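Local coordinates for oligopeptide ABC transporter OppAIV (Borrelia burgdorferi B31, PDB 4GL8), which probably binds oligopeptides outside the cytoplasmic membrane and hands them to an ABC transporter for uptake, at residues Ser327-Arg332 / Leu346-Ala351; Ile313-Leu318 / Pro491-Asn496; Arg331-Asp336 / Ile484-Asp489; Lys307-Ala312 / Asn391-Asn396. One frame throughout, in Å; residues are numbered along the deposited sequence.

Interaction 1: Ser327-Arg332 / Leu346-Ala351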
loop_
_atom_site.group_PDB
_atom_site.type_symbol
_atom_site.label_atom_id
_atom_site.label_comp_id
_atom_site.label_asym_id
_atom_site.label_seq_id
_atom_site.Cartn_x
_atom_site.Cartn_y
_atom_site.Cartn_z
ATOM N N SER A 327 -0.224 -14.489 10.914
ATOM C CA SER A 327 0.023 -14.423 9.492
ATOM C C SER A 327 -0.072 -15.803 8.883
ATOM O O SER A 327 0.275 -16.792 9.507
ATOM C CB SER A 327 1.408 -13.846 9.233
ATOM O OG SER A 327 1.450 -12.487 9.640
ATOM N N ILE A 328 -0.525 -15.855 7.642
ATOM C CA ILE A 328 -0.729 -17.106 6.948
ATOM C C ILE A 328 0.494 -17.369 6.063
ATOM O O ILE A 328 0.730 -16.648 5.126
ATOM C CB ILE A 328 -1.966 -17.067 6.026
ATOM C CG1 ILE A 328 -3.233 -16.558 6.752
ATOM C CG2 ILE A 328 -2.188 -18.430 5.380
ATOM C CD1 ILE A 328 -3.838 -17.534 7.723
ATOM N N PRO A 329 1.238 -18.445 6.333
ATOM C CA PRO A 329 2.335 -18.798 5.425
ATOM C C PRO A 329 1.800 -19.226 4.061
ATOM O O PRO A 329 0.803 -19.904 4.002
ATOM C CB PRO A 329 3.042 -19.943 6.162
ATOM C CG PRO A 329 1.995 -20.539 7.027
ATOM C CD PRO A 329 1.022 -19.457 7.385
ATOM N N THR A 330 2.433 -18.795 2.975
ATOM C CA THR A 330 1.879 -19.013 1.628
ATOM C C THR A 330 2.920 -18.932 0.492
ATOM O O THR A 330 3.949 -18.283 0.610
ATOM C CB THR A 330 0.701 -18.046 1.301
ATOM O OG1 THR A 330 -0.073 -18.569 0.228
ATOM C CG2 THR A 330 1.201 -16.678 0.869
ATOM N N ARG A 331 2.618 -19.616 -0.605
ATOM C CA ARG A 331 3.336 -19.474 -1.849
ATOM C C ARG A 331 2.582 -18.520 -2.779
ATOM O O ARG A 331 3.080 -18.176 -3.861
ATOM C CB ARG A 331 3.484 -20.829 -2.500
ATOM C CG ARG A 331 4.468 -21.737 -1.784
ATOM C CD ARG A 331 5.861 -21.539 -2.340
ATOM N NE ARG A 331 5.868 -21.704 -3.789
ATOM C CZ ARG A 331 5.782 -22.883 -4.417
ATOM N NH1 ARG A 331 5.730 -24.015 -3.745
ATOM N NH2 ARG A 331 5.768 -22.915 -5.741
ATOM N N ARG A 332 1.388 -18.097 -2.342
ATOM C CA ARG A 332 0.529 -17.202 -3.112
ATOM C C ARG A 332 1.039 -15.779 -3.164
ATOM O O ARG A 332 1.722 -15.303 -2.248
ATOM C CB ARG A 332 -0.915 -17.169 -2.560
ATOM C CG ARG A 332 -1.718 -18.478 -2.703
ATOM C CD ARG A 332 -2.508 -18.580 -4.002
ATOM N NE ARG A 332 -3.368 -17.416 -4.140
ATOM C CZ ARG A 332 -4.579 -17.267 -3.604
ATOM N NH1 ARG A 332 -5.177 -18.244 -2.938
ATOM N NH2 ARG A 332 -5.227 -16.125 -3.776
ATOM N N LEU A 346 0.435 -26.126 -3.017
ATOM C CA LEU A 346 1.864 -25.875 -3.220
ATOM C C LEU A 346 2.704 -26.048 -1.956
ATOM O O LEU A 346 2.326 -25.627 -0.874
ATOM C CB LEU A 346 2.093 -24.473 -3.809
ATOM C CG LEU A 346 1.472 -24.232 -5.191
ATOM C CD1 LEU A 346 1.541 -22.766 -5.593
ATOM C CD2 LEU A 346 2.123 -25.106 -6.252
ATOM N N SER A 347 3.875 -26.640 -2.112
ATOM C CA SER A 347 4.730 -26.901 -0.953
ATOM C C SER A 347 5.222 -25.580 -0.304
ATOM O O SER A 347 5.701 -24.684 -0.967
ATOM C CB SER A 347 5.901 -27.808 -1.344
ATOM O OG SER A 347 6.912 -27.755 -0.340
ATOM N N LEU A 348 5.092 -25.484 1.009
ATOM C CA LEU A 348 5.520 -24.288 1.729
ATOM C C LEU A 348 7.017 -24.261 1.987
ATOM O O LEU A 348 7.543 -23.233 2.389
ATOM C CB LEU A 348 4.772 -24.157 3.051
ATOM C CG LEU A 348 3.277 -23.832 2.944
ATOM C CD1 LEU A 348 2.671 -23.659 4.336
ATOM C CD2 LEU A 348 3.080 -22.569 2.136
ATOM N N PHE A 349 7.696 -25.378 1.746
ATOM C CA PHE A 349 9.075 -25.537 2.159
ATOM C C PHE A 349 9.614 -26.855 1.634
ATOM O O PHE A 349 8.988 -27.890 1.877
ATOM C CB PHE A 349 9.127 -25.522 3.704
ATOM C CG PHE A 349 10.469 -25.864 4.292
ATOM C CD1 PHE A 349 10.565 -26.776 5.343
ATOM C CD2 PHE A 349 11.606 -25.281 3.821
ATOM C CE1 PHE A 349 11.799 -27.087 5.901
ATOM C CE2 PHE A 349 12.842 -25.565 4.360
ATOM C CZ PHE A 349 12.956 -26.479 5.400
ATOM N N ASP A 350 10.755 -26.842 0.936
ATOM C CA ASP A 350 11.425 -28.114 0.522
ATOM C C ASP A 350 12.900 -27.935 0.318
ATOM O O ASP A 350 13.351 -27.572 -0.776
ATOM C CB ASP A 350 10.806 -28.700 -0.752
ATOM C CG ASP A 350 11.260 -30.118 -1.036
ATOM O OD1 ASP A 350 12.307 -30.589 -0.508
ATOM O OD2 ASP A 350 10.532 -30.781 -1.804
ATOM N N ALA A 351 13.646 -28.215 1.379
ATOM C CA ALA A 351 15.074 -27.984 1.391
ATOM C C ALA A 351 15.834 -28.877 0.408
ATOM O O ALA A 351 16.807 -28.422 -0.198
ATOM C CB ALA A 351 15.636 -28.135 2.806
#
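An ST turn at Ser-347 bends the chain just ahead of helix 351-361, and the carbonyl of this serine is taken by Arg-331, which comes soon after the short strand 328-329. The bond runs from Arg-331 NH1 to Ser-347 O at 2.9 Å and is fairly straight, 158° at the hydrogen. Donor and acceptor are well matched: the oxygen lies in the guanidinium plane, and the nitrogen meets it in the carbonyl plane, on a lone pair. Bends at chi2 (-90°) and chi3 curl the chain so that NH1 comes back to Ser-347 O; CG of Arg-331 already passes 3.3 Å from that oxygen. Leu-346 crosses this side chain at about a right angle and covers one guanidinium face, its CB 3.7 Å from Arg-331 NH1. The NH2 of the same arginine goes to Ile-486 O, so a second nitrogen of the buried group is also bound. Further along, Leu-348 starts out away from 327-332, but its branched end returns: CD2 rests 3.8 Å from Thr-330 CA, while CD1 lies 4.2 Å from Pro-329 CB. Its carbonyl is bound by Arg-315 of helix 315-323. Each segment also contains an ST turn: Phe-349 N donates to Ser-347 OG, and Arg-332 N donates to Thr-330 OG1 at 3.0 Å.

Interaction 2: Ile313-Leu318 / Pro491-Asn496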
loop_
_atom_site.group_PDB
_atom_site.type_symbol
_atom_site.label_atom_id
_atom_site.label_comp_id
_atom_site.label_asym_id
_atom_site.label_seq_id
_atom_site.Cartn_x
_atom_site.Cartn_y
_atom_site.Cartn_z
ATOM N N ILE A 313 13.135 -21.624 2.146
ATOM C CA ILE A 313 12.590 -20.952 3.344
ATOM C C ILE A 313 11.478 -21.754 4.025
ATOM O O ILE A 313 10.466 -22.065 3.413
ATOM C CB ILE A 313 11.932 -19.609 3.011
ATOM C CG1 ILE A 313 12.854 -18.670 2.182
ATOM C CG2 ILE A 313 11.409 -18.947 4.278
ATOM C CD1 ILE A 313 14.094 -18.234 2.890
ATOM N N ASP A 314 11.622 -22.023 5.317
ATOM C CA ASP A 314 10.561 -22.698 6.073
ATOM C C ASP A 314 9.499 -21.661 6.504
ATOM O O ASP A 314 9.641 -21.036 7.559
ATOM C CB ASP A 314 11.177 -23.400 7.291
ATOM C CG ASP A 314 10.153 -24.145 8.130
ATOM O OD1 ASP A 314 8.955 -24.217 7.757
ATOM O OD2 ASP A 314 10.566 -24.663 9.178
ATOM N N ARG A 315 8.448 -21.509 5.692
ATOM C CA ARG A 315 7.425 -20.476 5.871
ATOM C C ARG A 315 6.604 -20.619 7.128
ATOM O O ARG A 315 6.278 -19.618 7.752
ATOM C CB ARG A 315 6.452 -20.458 4.673
ATOM C CG ARG A 315 7.069 -19.847 3.424
ATOM C CD ARG A 315 6.303 -20.171 2.151
ATOM N NE ARG A 315 6.943 -19.538 0.993
ATOM C CZ ARG A 315 8.025 -20.001 0.379
ATOM N NH1 ARG A 315 8.600 -21.126 0.777
ATOM N NH2 ARG A 315 8.521 -19.336 -0.644
ATOM N N LYS A 316 6.232 -21.844 7.465
ATOM C CA LYS A 316 5.475 -22.127 8.689
ATOM C C LYS A 316 6.259 -21.714 9.939
ATOM O O LYS A 316 5.704 -21.103 10.856
ATOM C CB LYS A 316 5.100 -23.605 8.788
ATOM N N THR A 317 7.538 -22.055 9.984
ATOM C CA THR A 317 8.373 -21.684 11.129
ATOM C C THR A 317 8.483 -20.159 11.232
ATOM O O THR A 317 8.488 -19.617 12.330
ATOM C CB THR A 317 9.761 -22.321 11.001
ATOM O OG1 THR A 317 9.626 -23.728 11.175
ATOM C CG2 THR A 317 10.739 -21.784 12.020
ATOM N N LEU A 318 8.524 -19.480 10.082
ATOM C CA LEU A 318 8.588 -18.019 10.072
ATOM C C LEU A 318 7.346 -17.418 10.723
ATOM O O LEU A 318 7.458 -16.522 11.562
ATOM C CB LEU A 318 8.771 -17.462 8.665
ATOM C CG LEU A 318 8.689 -15.928 8.507
ATOM C CD1 LEU A 318 9.755 -15.190 9.330
ATOM C CD2 LEU A 318 8.819 -15.529 7.049
ATOM N N PRO A 491 9.409 -14.706 -9.768
ATOM C CA PRO A 491 10.050 -13.395 -9.710
ATOM C C PRO A 491 10.344 -12.915 -8.298
ATOM O O PRO A 491 11.232 -12.083 -8.084
ATOM C CB PRO A 491 9.010 -12.447 -10.361
ATOM C CG PRO A 491 7.714 -13.141 -10.223
ATOM C CD PRO A 491 8.037 -14.625 -10.298
ATOM N N ALA A 492 9.590 -13.424 -7.333
ATOM C CA ALA A 492 9.822 -13.100 -5.958
ATOM C C ALA A 492 9.695 -14.364 -5.097
ATOM O O ALA A 492 9.151 -15.388 -5.509
ATOM C CB ALA A 492 8.823 -12.035 -5.521
ATOM N N VAL A 493 10.239 -14.267 -3.901
ATOM C CA VAL A 493 10.047 -15.248 -2.855
ATOM C C VAL A 493 8.838 -14.797 -2.052
ATOM O O VAL A 493 8.924 -13.899 -1.241
ATOM C CB VAL A 493 11.301 -15.341 -1.987
ATOM C CG1 VAL A 493 11.115 -16.349 -0.874
ATOM C CG2 VAL A 493 12.489 -15.699 -2.865
ATOM N N PHE A 494 7.687 -15.384 -2.343
ATOM C CA PHE A 494 6.453 -15.052 -1.653
ATOM C C PHE A 494 6.416 -15.801 -0.326
ATOM O O PHE A 494 6.645 -17.020 -0.276
ATOM C CB PHE A 494 5.247 -15.426 -2.517
ATOM C CG PHE A 494 5.193 -14.683 -3.818
ATOM C CD1 PHE A 494 4.720 -13.395 -3.865
ATOM C CD2 PHE A 494 5.633 -15.272 -4.992
ATOM C CE1 PHE A 494 4.676 -12.706 -5.073
ATOM C CE2 PHE A 494 5.581 -14.602 -6.201
ATOM C CZ PHE A 494 5.123 -13.308 -6.245
ATOM N N LEU A 495 6.091 -15.075 0.732
ATOM C CA LEU A 495 6.250 -15.579 2.083
ATOM C C LEU A 495 4.965 -15.764 2.884
ATOM O O LEU A 495 4.729 -16.828 3.444
ATOM C CB LEU A 495 7.188 -14.648 2.861
ATOM C CG LEU A 495 8.649 -14.652 2.389
ATOM C CD1 LEU A 495 9.427 -13.537 3.048
ATOM C CD2 LEU A 495 9.304 -15.969 2.695
ATOM N N ASN A 496 4.158 -14.723 3.007
ATOM C CA ASN A 496 2.921 -14.880 3.754
ATOM C C ASN A 496 1.928 -13.788 3.457
ATOM O O ASN A 496 2.241 -12.807 2.771
ATOM C CB ASN A 496 3.185 -14.950 5.259
ATOM C CG ASN A 496 3.962 -13.758 5.761
ATOM O OD1 ASN A 496 3.460 -12.638 5.773
ATOM N ND2 ASN A 496 5.207 -13.997 6.174
#
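Arg-315, in the first turn of helix 315-323, reaches across to strand 492-504 and grips one backbone oxygen side-on with two nitrogens. NE lies 2.8 Å from Phe-494 O, and NH2 of Arg-315 lies 3.0 Å from the same oxygen. The acceptor sits at the guanidinium edge, only 7° out of its plane. NE arrives in the carbonyl plane, whereas NH2 is tilted 27° from it. An aliphatic chain running straight from CG to NE (chi3 179°) spans the gap and passes 3.8 Å from Leu-495 O at CG of Arg-315. Next to this grip the packing is close and wholly buried. Ile-313 CG2 meets Leu-495 CD2 at 4.0 Å, the two side chains crossing at about a right angle, and Leu-318 CD2 is 4.0 Å from Asn-496 ND2. Leu-495 and Asn-496 form a classic beta bulge opposite Ser-289. The other side of the helix is looser: Lys-316 points away from the strand and is modelled only to CB, and Asp-314, the N-cap residue, is partly exposed with Thr-317. Besides Leu-348 O, NH1 of Arg-315 binds Ser-310 O, and NE has a weak further bond to Thr-330 O. A buried guanidinium surrounded by main-chain carbonyls in this way is fixed in its rotation, and its positive charge is probably spread over their dipoles.

Interaction 3: Arg331-Asp336 / Ile484-Asp489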
loop_
_atom_site.group_PDB
_atom_site.type_symbol
_atom_site.label_atom_id
_atom_site.label_comp_id
_atom_site.label_asym_id
_atom_site.label_seq_id
_atom_site.Cartn_x
_atom_site.Cartn_y
_atom_site.Cartn_z
ATOM N N ARG A 331 2.618 -19.616 -0.605
ATOM C CA ARG A 331 3.336 -19.474 -1.849
ATOM C C ARG A 331 2.582 -18.520 -2.779
ATOM O O ARG A 331 3.080 -18.176 -3.861
ATOM C CB ARG A 331 3.484 -20.829 -2.500
ATOM C CG ARG A 331 4.468 -21.737 -1.784
ATOM C CD ARG A 331 5.861 -21.539 -2.340
ATOM N NE ARG A 331 5.868 -21.704 -3.789
ATOM C CZ ARG A 331 5.782 -22.883 -4.417
ATOM N NH1 ARG A 331 5.730 -24.015 -3.745
ATOM N NH2 ARG A 331 5.768 -22.915 -5.741
ATOM N N ARG A 332 1.388 -18.097 -2.342
ATOM C CA ARG A 332 0.529 -17.202 -3.112
ATOM C C ARG A 332 1.039 -15.779 -3.164
ATOM O O ARG A 332 1.722 -15.303 -2.248
ATOM C CB ARG A 332 -0.915 -17.169 -2.560
ATOM C CG ARG A 332 -1.718 -18.478 -2.703
ATOM C CD ARG A 332 -2.508 -18.580 -4.002
ATOM N NE ARG A 332 -3.368 -17.416 -4.140
ATOM C CZ ARG A 332 -4.579 -17.267 -3.604
ATOM N NH1 ARG A 332 -5.177 -18.244 -2.938
ATOM N NH2 ARG A 332 -5.227 -16.125 -3.776
ATOM N N ALA A 333 0.664 -15.104 -4.249
ATOM C CA ALA A 333 0.982 -13.690 -4.476
ATOM C C ALA A 333 -0.155 -12.736 -4.083
ATOM O O ALA A 333 0.039 -11.531 -3.997
ATOM C CB ALA A 333 1.323 -13.501 -5.947
ATOM N N THR A 334 -1.367 -13.257 -3.922
ATOM C CA THR A 334 -2.513 -12.421 -3.564
ATOM C C THR A 334 -3.213 -12.992 -2.335
ATOM O O THR A 334 -3.179 -14.185 -2.107
ATOM C CB THR A 334 -3.564 -12.370 -4.685
ATOM O OG1 THR A 334 -4.252 -13.613 -4.727
ATOM C CG2 THR A 334 -2.926 -12.123 -6.069
ATOM N N PRO A 335 -3.867 -12.128 -1.552
ATOM C CA PRO A 335 -4.805 -12.649 -0.585
ATOM C C PRO A 335 -6.003 -13.248 -1.328
ATOM O O PRO A 335 -6.117 -13.070 -2.549
ATOM C CB PRO A 335 -5.242 -11.422 0.201
ATOM C CG PRO A 335 -4.305 -10.329 -0.171
ATOM C CD PRO A 335 -3.788 -10.659 -1.523
ATOM N N ASP A 336 -6.860 -13.953 -0.591
ATOM C CA ASP A 336 -8.144 -14.427 -1.107
ATOM C C ASP A 336 -9.174 -13.313 -0.998
ATOM O O ASP A 336 -9.093 -12.482 -0.095
ATOM C CB ASP A 336 -8.633 -15.639 -0.318
ATOM C CG ASP A 336 -7.795 -16.893 -0.569
ATOM O OD1 ASP A 336 -7.219 -17.102 -1.671
ATOM O OD2 ASP A 336 -7.715 -17.686 0.374
ATOM N N ILE A 484 1.773 -18.473 -13.069
ATOM C CA ILE A 484 3.045 -18.205 -13.739
ATOM C C ILE A 484 4.057 -17.606 -12.765
ATOM O O ILE A 484 5.200 -18.041 -12.725
ATOM C CB ILE A 484 2.879 -17.262 -14.960
ATOM C CG1 ILE A 484 2.107 -17.948 -16.090
ATOM C CG2 ILE A 484 4.219 -16.791 -15.485
ATOM C CD1 ILE A 484 1.681 -16.974 -17.153
ATOM N N ILE A 485 3.663 -16.599 -12.001
ATOM C CA ILE A 485 4.590 -16.025 -11.005
ATOM C C ILE A 485 4.838 -16.910 -9.769
ATOM O O ILE A 485 5.965 -16.981 -9.309
ATOM C CB ILE A 485 4.224 -14.588 -10.599
ATOM C CG1 ILE A 485 2.877 -14.525 -9.895
ATOM C CG2 ILE A 485 4.276 -13.702 -11.849
ATOM C CD1 ILE A 485 2.390 -13.110 -9.647
ATOM N N ILE A 486 3.820 -17.598 -9.256
ATOM C CA ILE A 486 4.022 -18.448 -8.058
ATOM C C ILE A 486 4.528 -19.884 -8.261
ATOM O O ILE A 486 5.116 -20.412 -7.328
ATOM C CB ILE A 486 2.799 -18.440 -7.073
ATOM C CG1 ILE A 486 1.632 -19.291 -7.557
ATOM C CG2 ILE A 486 2.310 -17.016 -6.828
ATOM C CD1 ILE A 486 0.463 -19.275 -6.583
ATOM N N GLU A 487 4.293 -20.517 -9.421
ATOM C CA GLU A 487 4.794 -21.901 -9.705
ATOM C C GLU A 487 5.841 -22.023 -10.809
ATOM O O GLU A 487 6.424 -23.087 -10.949
ATOM C CB GLU A 487 3.697 -22.875 -10.173
ATOM C CG GLU A 487 2.297 -22.706 -9.610
ATOM C CD GLU A 487 1.341 -23.864 -10.024
ATOM O OE1 GLU A 487 0.115 -23.672 -9.931
ATOM O OE2 GLU A 487 1.789 -24.970 -10.430
ATOM N N ARG A 488 6.025 -21.003 -11.635
ATOM C CA ARG A 488 6.892 -21.136 -12.808
ATOM C C ARG A 488 8.059 -20.166 -12.800
ATOM O O ARG A 488 9.187 -20.598 -12.828
ATOM C CB ARG A 488 6.092 -20.971 -14.112
ATOM C CG ARG A 488 6.896 -21.284 -15.370
ATOM C CD ARG A 488 6.020 -21.419 -16.619
ATOM N NE ARG A 488 5.847 -20.154 -17.335
ATOM C CZ ARG A 488 4.800 -19.850 -18.121
ATOM N NH1 ARG A 488 4.754 -18.657 -18.720
ATOM N NH2 ARG A 488 3.788 -20.714 -18.311
ATOM N N ASP A 489 7.795 -18.861 -12.796
ATOM C CA ASP A 489 8.864 -17.872 -12.938
ATOM C C ASP A 489 9.523 -17.458 -11.616
ATOM O O ASP A 489 10.670 -17.055 -11.643
ATOM C CB ASP A 489 8.386 -16.626 -13.695
ATOM C CG ASP A 489 8.220 -16.861 -15.206
ATOM O OD1 ASP A 489 8.476 -17.987 -15.682
ATOM O OD2 ASP A 489 7.819 -15.901 -15.912
HETATM O O HOH W 1 5.594 -18.921 -4.861
#
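The guanidinium of Arg-331 turns an edge to the last turns of helix 471-489, where NH2 donates to Ile-486 O at 3.0 Å. The nitrogen stands 17° out of the carbonyl plane. A water lies in the guanidinium plane at the same edge; it accepts from Arg-331 NE and donates both to Arg-331 O and, at 2.9 Å, to Ile-486 O. One face of the group is covered by Leu-346, and NH1 is engaged by Ser-347 O. The second flat group, on Arg-332, also meets its partners at the edge: Thr-334 OG1 receives NH2, and Asp-336 OD1 forms a salt bridge with Arg-332 NH1 at 2.7 Å, approached on the syn side. Glu-482 takes the NE. Here the helix relaxes into a wider pi-type turn, with Ile-484 O accepting from both Arg-488 N and Asp-489 N. The CB bond of Ile-486 points toward the loop, CB 3.2 Å from Arg-331 O; chi1 of 76° sets CG2 anti to the carbonyl carbon, where it lies against Arg-331 O and Ala-333. CD1 of Ile-486 runs alongside Arg-332, 4.0 Å from its CD. Ala-333 CB is 3.8 Å from Ile-486 CG2 and 3.9 Å from Ile-485 CD1, and Phe-494 of strand 492-504 packs on both Ala-333 and Ile-486.

Interaction 4: Lys307-Ala312 / Asn391-Asn396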
loop_
_atom_site.group_PDB
_atom_site.type_symbol
_atom_site.label_atom_id
_atom_site.label_comp_id
_atom_site.label_asym_id
_atom_site.label_seq_id
_atom_site.Cartn_x
_atom_site.Cartn_y
_atom_site.Cartn_z
ATOM N N LYS A 307 14.046 -20.211 -7.635
ATOM C CA LYS A 307 13.231 -21.309 -7.083
ATOM C C LYS A 307 13.858 -21.896 -5.797
ATOM O O LYS A 307 13.172 -22.113 -4.802
ATOM C CB LYS A 307 13.128 -22.387 -8.157
ATOM C CG LYS A 307 11.960 -23.312 -8.053
ATOM C CD LYS A 307 11.677 -24.027 -9.384
ATOM C CE LYS A 307 10.803 -25.250 -9.062
ATOM N NZ LYS A 307 10.331 -26.084 -10.212
ATOM N N ALA A 308 15.162 -22.152 -5.856
ATOM C CA ALA A 308 15.973 -22.581 -4.705
ATOM C C ALA A 308 15.813 -21.662 -3.512
ATOM O O ALA A 308 15.591 -22.128 -2.428
ATOM C CB ALA A 308 17.435 -22.685 -5.082
ATOM N N LEU A 309 15.925 -20.361 -3.723
ATOM C CA LEU A 309 15.751 -19.414 -2.629
ATOM C C LEU A 309 14.343 -19.535 -2.063
ATOM O O LEU A 309 14.147 -19.513 -0.855
ATOM C CB LEU A 309 15.999 -17.973 -3.098
ATOM C CG LEU A 309 17.378 -17.653 -3.703
ATOM C CD1 LEU A 309 17.381 -16.255 -4.298
ATOM C CD2 LEU A 309 18.520 -17.831 -2.708
ATOM N N SER A 310 13.351 -19.681 -2.924
ATOM C CA SER A 310 11.959 -19.732 -2.478
ATOM C C SER A 310 11.652 -21.018 -1.704
ATOM O O SER A 310 11.069 -20.979 -0.644
ATOM C CB SER A 310 10.997 -19.567 -3.660
ATOM O OG SER A 310 9.650 -19.638 -3.218
ATOM N N PHE A 311 12.083 -22.144 -2.233
ATOM C CA PHE A 311 11.880 -23.446 -1.586
ATOM C C PHE A 311 12.758 -23.673 -0.342
ATOM O O PHE A 311 12.424 -24.514 0.484
ATOM C CB PHE A 311 12.148 -24.586 -2.565
ATOM C CG PHE A 311 10.986 -24.938 -3.419
ATOM C CD1 PHE A 311 10.880 -24.459 -4.707
ATOM C CD2 PHE A 311 10.010 -25.777 -2.959
ATOM C CE1 PHE A 311 9.806 -24.789 -5.509
ATOM C CE2 PHE A 311 8.927 -26.112 -3.760
ATOM C CZ PHE A 311 8.834 -25.620 -5.040
ATOM N N ALA A 312 13.868 -22.945 -0.219
ATOM C CA ALA A 312 14.752 -23.068 0.938
ATOM C C ALA A 312 14.251 -22.362 2.211
ATOM O O ALA A 312 14.890 -22.487 3.267
ATOM C CB ALA A 312 16.127 -22.549 0.583
ATOM N N ASN A 391 19.584 -16.980 7.768
ATOM C CA ASN A 391 19.840 -18.264 8.384
ATOM C C ASN A 391 19.245 -19.456 7.637
ATOM O O ASN A 391 19.833 -20.530 7.641
ATOM C CB ASN A 391 19.311 -18.266 9.835
ATOM C CG ASN A 391 19.547 -19.584 10.543
ATOM O OD1 ASN A 391 18.774 -20.547 10.426
ATOM N ND2 ASN A 391 20.614 -19.635 11.285
ATOM N N GLN A 392 18.072 -19.289 7.041
ATOM C CA GLN A 392 17.499 -20.350 6.217
ATOM C C GLN A 392 18.388 -20.622 4.998
ATOM O O GLN A 392 18.730 -21.762 4.725
ATOM C CB GLN A 392 16.072 -20.006 5.763
ATOM C CG GLN A 392 15.046 -19.981 6.889
ATOM C CD GLN A 392 14.738 -21.363 7.423
ATOM O OE1 GLN A 392 14.167 -22.188 6.725
ATOM N NE2 GLN A 392 15.160 -21.634 8.649
ATOM N N TRP A 393 18.754 -19.577 4.261
ATOM C CA TRP A 393 19.695 -19.732 3.143
ATOM C C TRP A 393 21.082 -20.311 3.530
ATOM O O TRP A 393 21.646 -21.162 2.815
ATOM C CB TRP A 393 19.802 -18.430 2.385
ATOM C CG TRP A 393 18.500 -18.096 1.704
ATOM C CD1 TRP A 393 17.509 -18.969 1.354
ATOM C CD2 TRP A 393 18.065 -16.817 1.276
ATOM N NE1 TRP A 393 16.487 -18.319 0.731
ATOM C CE2 TRP A 393 16.802 -16.991 0.653
ATOM C CE3 TRP A 393 18.622 -15.531 1.333
ATOM C CZ2 TRP A 393 16.087 -15.945 0.136
ATOM C CZ3 TRP A 393 17.906 -14.491 0.800
ATOM C CH2 TRP A 393 16.654 -14.709 0.207
ATOM N N LYS A 394 21.605 -19.907 4.678
ATOM C CA LYS A 394 22.867 -20.469 5.118
ATOM C C LYS A 394 22.702 -21.954 5.452
ATOM O O LYS A 394 23.384 -22.795 4.876
ATOM C CB LYS A 394 23.436 -19.698 6.310
ATOM C CG LYS A 394 24.737 -20.275 6.862
ATOM C CD LYS A 394 25.774 -20.505 5.756
ATOM C CE LYS A 394 27.186 -20.720 6.301
ATOM N NZ LYS A 394 28.163 -20.706 5.173
ATOM N N LYS A 395 21.775 -22.269 6.343
ATOM C CA LYS A 395 21.518 -23.653 6.743
ATOM C C LYS A 395 21.094 -24.583 5.593
ATOM O O LYS A 395 21.607 -25.671 5.476
ATOM C CB LYS A 395 20.450 -23.681 7.839
ATOM C CG LYS A 395 20.181 -25.063 8.415
ATOM C CD LYS A 395 19.554 -25.011 9.809
ATOM C CE LYS A 395 18.185 -24.328 9.845
ATOM N NZ LYS A 395 17.130 -25.116 9.172
ATOM N N ASN A 396 20.167 -24.172 4.730
ATOM C CA ASN A 396 19.603 -25.122 3.741
ATOM C C ASN A 396 20.293 -25.133 2.400
ATOM O O ASN A 396 20.203 -26.116 1.675
ATOM C CB ASN A 396 18.126 -24.847 3.516
ATOM C CG ASN A 396 17.313 -25.045 4.770
ATOM O OD1 ASN A 396 17.583 -25.945 5.543
ATOM N ND2 ASN A 396 16.300 -24.208 4.965
#
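Trp-393 reaches from helix 380-397 to Leu-309 and Ala-312 at the end of helix 303-311. Its CB leaves the helix on neither the near nor the far side, but with CG anti to the carbonyl carbon (chi1 -66°) the indole swings over to the neighbour. CD1 of Trp-393 is the first ring atom to make contact: Ala-312 CB lies 3.9 Å from it, at the ring edge. Next comes NE1, which donates to Leu-309 O at 3.1 Å. That bond is straight at the hydrogen, 164°, and close to the ring plane, though it meets the carbonyl from well to one side. CE2 lies beneath the Leu-309 side chain: CD2 of Leu-309 sits 4.0 Å from the centroid of the five-membered ring and only 15° off its normal, a CH-pi contact over the face. At CZ2 of Trp-393, on the six-membered ring, the partner is Leu-309 CB at 3.8 Å. One helical turn onward, Asn-396 ND2 donates to Ala-312 O at 2.8 Å. Gln-392 OE1 comes near that carbonyl too, but its partner is Asp-314 N, at the start of the next helix. Ile-313 also packs on the indole. Side chains of one helix thus bind carbonyls at the C-terminal end of another, a helix-to-helix junction within the alpha/beta fold of this peptide-binding protein family.

Overall arrangement
All four contacts lie on the same side of the chain's centre, in one compact region. Interactions 1 and 2 are the closest, with centres about 6 Å apart; interaction 1 includes strand 328-329 and interaction 2 strand 492-504, antiparallel neighbours. Interaction 3 shares Arg-331 and Arg-332 with interaction 1 and adds helix 471-489, which leads directly into strand 492-504. Interaction 4 joins helices 303-311 and 380-397, its centre about 18 Å from that of interaction 3. Along the chain, 307-312, 313-318, 327-336 and 346-351 come in quick succession; 391-396, 484-489 and 491-496 follow and pack against them. Arg-315 links helix 315-323 to Phe-494 and Leu-348, and Arg-331 links Ser-347 to Ile-486.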